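Local coordinates for Lmo0794 protein (Listeria monocytogenes, PDB 3EW7) that is of unknown function but probably binds NAD or NADP through a Rossmann-type domain and may act as an oxidoreductase, at residues N63-A68 against P96-V101; E147-Y152 against H203-F208. The protein carries 3 engineered substitutions. All blocks are in the same frame, centred on the assembly; numbering follows the deposited sequence.

Contact 1 of 2, residues N63-A68 against P96-V101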
# COMPACT_ATOMS: atom_id res chain seq x y z
N ASN A 63 -2.10 0.73 12.59
CA ASN A 63 -2.56 -0.65 12.74
C ASN A 63 -2.31 -1.36 11.42
O ASN A 63 -2.10 -2.57 11.36
CB ASN A 63 -4.05 -0.69 13.10
CG ASN A 63 -4.35 -0.10 14.47
OD1 ASN A 63 -5.03 0.93 14.60
ND2 ASN A 63 -3.83 -0.75 15.51
N VAL A 64 -2.34 -0.58 10.34
CA VAL A 64 -2.11 -1.09 8.99
C VAL A 64 -1.39 -0.07 8.14
O VAL A 64 -1.69 1.12 8.18
CB VAL A 64 -3.43 -1.41 8.27
CG1 VAL A 64 -3.16 -1.67 6.78
CG2 VAL A 64 -4.07 -2.65 8.89
N VAL A 65 -0.42 -0.54 7.37
CA VAL A 65 0.31 0.33 6.46
C VAL A 65 0.10 -0.19 5.04
O VAL A 65 0.56 -1.29 4.69
CB VAL A 65 1.82 0.35 6.79
CG1 VAL A 65 2.56 1.23 5.79
CG2 VAL A 65 2.04 0.89 8.20
N VAL A 66 -0.61 0.58 4.23
CA VAL A 66 -0.86 0.20 2.84
C VAL A 66 0.27 0.71 1.97
O VAL A 66 0.49 1.91 1.87
CB VAL A 66 -2.17 0.80 2.30
CG1 VAL A 66 -2.26 0.57 0.79
CG2 VAL A 66 -3.36 0.16 2.99
N ASP A 67 1.01 -0.21 1.36
CA ASP A 67 2.10 0.19 0.49
C ASP A 67 1.57 0.33 -0.93
O ASP A 67 1.47 -0.65 -1.67
CB ASP A 67 3.24 -0.84 0.53
CG ASP A 67 4.43 -0.44 -0.34
OD1 ASP A 67 4.43 0.70 -0.87
OD2 ASP A 67 5.37 -1.25 -0.49
N ALA A 68 1.20 1.55 -1.28
CA ALA A 68 0.70 1.84 -2.60
C ALA A 68 1.74 2.76 -3.23
O ALA A 68 1.45 3.91 -3.60
CB ALA A 68 -0.64 2.51 -2.52
N PRO A 96 2.41 -3.34 12.63
CA PRO A 96 1.40 -2.78 11.72
C PRO A 96 1.33 -3.94 10.74
O PRO A 96 2.28 -4.72 10.63
CB PRO A 96 2.10 -1.58 11.07
CG PRO A 96 2.91 -1.09 12.06
CD PRO A 96 3.56 -2.41 12.54
N ARG A 97 0.24 -4.06 10.03
CA ARG A 97 0.14 -5.10 9.02
C ARG A 97 0.64 -4.40 7.77
O ARG A 97 0.28 -3.25 7.53
CB ARG A 97 -1.32 -5.52 8.86
CG ARG A 97 -1.52 -6.74 8.04
CD ARG A 97 -2.97 -7.13 8.07
NE ARG A 97 -3.27 -7.97 6.93
CZ ARG A 97 -4.48 -8.10 6.43
NH1 ARG A 97 -5.49 -7.44 7.00
NH2 ARG A 97 -4.69 -8.86 5.36
N LEU A 98 1.49 -5.06 6.97
CA LEU A 98 1.94 -4.38 5.77
C LEU A 98 1.14 -4.93 4.60
O LEU A 98 1.27 -6.10 4.25
CB LEU A 98 3.43 -4.61 5.51
CG LEU A 98 3.94 -3.85 4.28
CD1 LEU A 98 3.86 -2.35 4.51
CD2 LEU A 98 5.36 -4.27 3.98
N LEU A 99 0.30 -4.08 4.02
CA LEU A 99 -0.53 -4.47 2.88
C LEU A 99 0.12 -3.89 1.62
O LEU A 99 0.17 -2.67 1.43
CB LEU A 99 -1.94 -3.89 3.06
CG LEU A 99 -3.15 -4.42 2.28
CD1 LEU A 99 -2.73 -5.03 0.95
CD2 LEU A 99 -3.84 -5.48 3.12
N VAL A 100 0.61 -4.77 0.75
CA VAL A 100 1.26 -4.32 -0.48
C VAL A 100 0.29 -4.40 -1.66
O VAL A 100 -0.26 -5.46 -1.95
CB VAL A 100 2.50 -5.19 -0.78
CG1 VAL A 100 3.42 -4.47 -1.74
CG2 VAL A 100 3.23 -5.50 0.51
N VAL A 101 0.10 -3.28 -2.35
CA VAL A 101 -0.82 -3.21 -3.47
C VAL A 101 -0.18 -3.29 -4.86
O VAL A 101 0.63 -2.44 -5.21
CB VAL A 101 -1.62 -1.90 -3.39
CG1 VAL A 101 -2.64 -1.85 -4.51
CG2 VAL A 101 -2.29 -1.79 -2.03
O HOH W 1 2.70 -0.68 -4.27

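Contact 2 of 2, residues E147-Y152 against H203-F208. Engineered in segment 203-208: His207 (natural residue Arg).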
# COMPACT_ATOMS: atom_id res chain seq x y z
N GLU A 147 8.29 -13.94 9.33
CA GLU A 147 8.97 -12.96 10.16
C GLU A 147 8.21 -11.67 10.49
O GLU A 147 8.63 -10.90 11.35
CB GLU A 147 10.34 -12.65 9.55
CG GLU A 147 11.31 -13.83 9.70
CD GLU A 147 12.54 -13.73 8.81
OE1 GLU A 147 13.28 -12.74 8.91
OE2 GLU A 147 12.76 -14.66 7.99
N PHE A 148 7.10 -11.42 9.81
CA PHE A 148 6.28 -10.26 10.11
C PHE A 148 4.92 -10.36 9.46
O PHE A 148 4.63 -11.30 8.72
CB PHE A 148 6.96 -8.94 9.72
CG PHE A 148 6.96 -8.65 8.26
CD1 PHE A 148 6.34 -7.51 7.76
CD2 PHE A 148 7.63 -9.48 7.37
CE1 PHE A 148 6.40 -7.19 6.41
CE2 PHE A 148 7.69 -9.18 6.02
CZ PHE A 148 7.07 -8.03 5.53
N SER A 149 4.06 -9.39 9.76
CA SER A 149 2.71 -9.40 9.22
C SER A 149 2.58 -8.65 7.89
O SER A 149 2.71 -7.43 7.83
CB SER A 149 1.76 -8.80 10.25
OG SER A 149 0.43 -9.02 9.86
N TRP A 150 2.29 -9.40 6.82
CA TRP A 150 2.14 -8.79 5.50
C TRP A 150 1.07 -9.45 4.64
O TRP A 150 0.63 -10.56 4.91
CB TRP A 150 3.47 -8.88 4.75
CG TRP A 150 3.86 -10.29 4.47
CD1 TRP A 150 4.47 -11.15 5.32
CD2 TRP A 150 3.59 -11.03 3.27
NE1 TRP A 150 4.61 -12.38 4.73
CE2 TRP A 150 4.08 -12.33 3.47
CE3 TRP A 150 2.99 -10.71 2.05
CZ2 TRP A 150 3.98 -13.33 2.49
CZ3 TRP A 150 2.89 -11.69 1.07
CH2 TRP A 150 3.39 -12.99 1.30
N THR A 151 0.67 -8.73 3.59
CA THR A 151 -0.30 -9.23 2.62
C THR A 151 -0.07 -8.52 1.29
O THR A 151 0.07 -7.30 1.25
CB THR A 151 -1.76 -8.99 3.03
OG1 THR A 151 -2.08 -9.73 4.21
CG2 THR A 151 -2.69 -9.44 1.91
N TYR A 152 -0.03 -9.29 0.21
CA TYR A 152 0.16 -8.71 -1.10
C TYR A 152 -1.16 -8.89 -1.85
O TYR A 152 -1.66 -10.00 -1.99
CB TYR A 152 1.28 -9.42 -1.86
CG TYR A 152 1.84 -8.61 -3.00
CD1 TYR A 152 3.02 -7.88 -2.85
CD2 TYR A 152 1.17 -8.53 -4.23
CE1 TYR A 152 3.52 -7.10 -3.88
CE2 TYR A 152 1.66 -7.75 -5.27
CZ TYR A 152 2.83 -7.04 -5.09
OH TYR A 152 3.32 -6.25 -6.10
N HIS A 203 -6.43 -13.11 4.18
CA HIS A 203 -5.17 -13.41 3.53
C HIS A 203 -3.98 -12.88 4.30
O HIS A 203 -3.14 -12.16 3.76
CB HIS A 203 -5.19 -12.84 2.12
CG HIS A 203 -6.40 -13.25 1.34
ND1 HIS A 203 -6.46 -14.42 0.61
CD2 HIS A 203 -7.63 -12.69 1.26
CE1 HIS A 203 -7.68 -14.56 0.11
NE2 HIS A 203 -8.41 -13.53 0.49
N LEU A 204 -3.92 -13.23 5.59
CA LEU A 204 -2.82 -12.82 6.43
C LEU A 204 -1.56 -13.56 5.99
O LEU A 204 -1.56 -14.78 5.85
CB LEU A 204 -3.12 -13.13 7.90
CG LEU A 204 -4.19 -12.28 8.61
CD1 LEU A 204 -4.31 -12.72 10.05
CD2 LEU A 204 -3.81 -10.82 8.53
N ASN A 205 -0.50 -12.80 5.74
CA ASN A 205 0.76 -13.36 5.33
C ASN A 205 0.81 -14.18 4.06
O ASN A 205 1.50 -15.20 3.99
CB ASN A 205 1.37 -14.16 6.48
CG ASN A 205 2.14 -13.28 7.42
OD1 ASN A 205 3.28 -13.57 7.75
ND2 ASN A 205 1.53 -12.19 7.85
N GLU A 206 0.08 -13.73 3.04
CA GLU A 206 0.08 -14.39 1.74
C GLU A 206 -0.34 -13.42 0.65
O GLU A 206 -0.89 -12.34 0.92
CB GLU A 206 -0.84 -15.62 1.74
CG GLU A 206 -2.31 -15.34 2.01
CD GLU A 206 -3.17 -16.60 1.91
OE1 GLU A 206 -2.75 -17.65 2.43
OE2 GLU A 206 -4.28 -16.54 1.31
N HIS A 207 -0.05 -13.79 -0.59
CA HIS A 207 -0.41 -12.99 -1.75
C HIS A 207 -1.75 -13.52 -2.21
O HIS A 207 -2.05 -14.69 -2.00
CB HIS A 207 0.62 -13.17 -2.86
CG HIS A 207 0.17 -12.63 -4.19
ND1 HIS A 207 0.46 -13.26 -5.38
CD2 HIS A 207 -0.56 -11.54 -4.51
CE1 HIS A 207 -0.07 -12.58 -6.37
NE2 HIS A 207 -0.70 -11.53 -5.87
N PHE A 208 -2.57 -12.67 -2.80
CA PHE A 208 -3.86 -13.11 -3.32
C PHE A 208 -4.43 -12.10 -4.30
O PHE A 208 -4.21 -10.89 -4.18
CB PHE A 208 -4.85 -13.37 -2.17
CG PHE A 208 -5.61 -12.16 -1.73
CD1 PHE A 208 -6.94 -12.00 -2.10
CD2 PHE A 208 -5.00 -11.20 -0.95
CE1 PHE A 208 -7.66 -10.89 -1.68
CE2 PHE A 208 -5.70 -10.08 -0.52
CZ PHE A 208 -7.04 -9.92 -0.89

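Contact 1 of 2, residues N63-A68 against P96-V101
Five backbone hydrogen bonds join residues 63-67 to strand 97-101, alternating in direction as parallel pairing requires: Arg97, Leu99 and Val101 donate to Asn63, Val65 and Asp67, and Val65 and Asp67 donate back to Arg97 and Leu99. The two strands are the ends of a beta-alpha-beta unit crossing over through helix 79-90, in the parallel sheet of a Rossmann-like fold; their axes lie 4.6 Å apart at 19°. The bond from Val65 N to Arg97 O (2.8 Å) is almost straight, 177° at the hydrogen, whereas Arg97 N reaches Asn63 O from above the carbonyl plane. Toward the C-terminal end, a water lies 2.9 Å from both Asp67 O and Val101 O and bridges the two strands there.

Side chains alternate between two faces. On that of Val65, Leu98 and Asp67, turned to helix 79-90, CD1 of Leu98 leans across to within 4.0 Å of Val65 CG1, while Val65 CG2 meets Pro96 CB side by side at 3.8 Å. On the other face, Val64 and Val66 face Ile198 of helix 187-199. Arg97, extended from CG to NE, runs from this side out to Glu197, with which its NH2 forms a salt bridge. CG1 of Val66 stands anti to the backbone N (chi1 171°) and thereby meets Val101 CG2 at 3.7 Å.

Contact 2 of 2, residues E147-Y152 against H203-F208
The Trp150 indole carries the backbone of Asn205 and Glu206 over one face: Asn205 C and Glu206 N sit above it, displaced toward the rim, and Asn205 CA makes a CH-pi contact 4.0 Å from the centroid of the five-membered ring, 13° off its normal. CG of Trp150 lies between the backbone N and the carbonyl carbon (chi1 65°), which swings the indole across the His203-Glu206 type II turn. Trp150 CD1 in turn lies over a face of Phe148, toward its rim.

Tyr152 points an edge at the face of His207, an engineered residue, in an offset edge-to-face pair with planes at 87° and centroids 5.3 Å apart. The His207 ring also has Tyr152 O at its edge, in plane, 3.2 Å from CD2. Thr151 CG2 approaches the edge of Phe208 at CE2, and Phe208 and His203 cover one another's faces.

Polar bonds fix the register. Tyr152 N donates to Glu206 O at 3.2 Å, from above the carbonyl plane, and Phe208 N returns a 2.9 Å bond to Tyr152 O; together they bracket the parallel bridge of Tyr152 with His207. Thr151 OG1 donates to His203 O (2.7 Å), tying the turn to the strand, and also receives Arg97 NH2. Within the turn, His203 ND1 donates to Glu206 OE2 on its anti side.

The contact adds edge strand 207-209 in parallel to 150-154, at the end of the Rossmann-like sheet. Helix 131-142 packs on the face bearing Tyr152 and His207, where Leu138 touches both and Gln137 bonds Tyr152 OH; Phe148 reaches helix 79-90 through Ile87 and Leu90.

Contacts 1 and 2 are two steps across one seven-stranded parallel sheet, their centres about 10 Å apart and in series along the chain. Contact 1 pairs strands 64-67 and 97-101 near the centre of the chain; contact 2 pairs 150-154 with 207-209, one of the two edge strands. Strands 97-101 and 150-154 are neighbours, so probable hydrogen bonds from Val100 N to Thr151 O and from Thr151 N to Leu98 O join the two contacts directly. Side chains add Val100 CG1 against Tyr152 CE1, and Arg97 alongside Leu204. The resulting run of four strands forms one half of the Rossmann-like sheet, extending from its buried middle to a partly exposed edge.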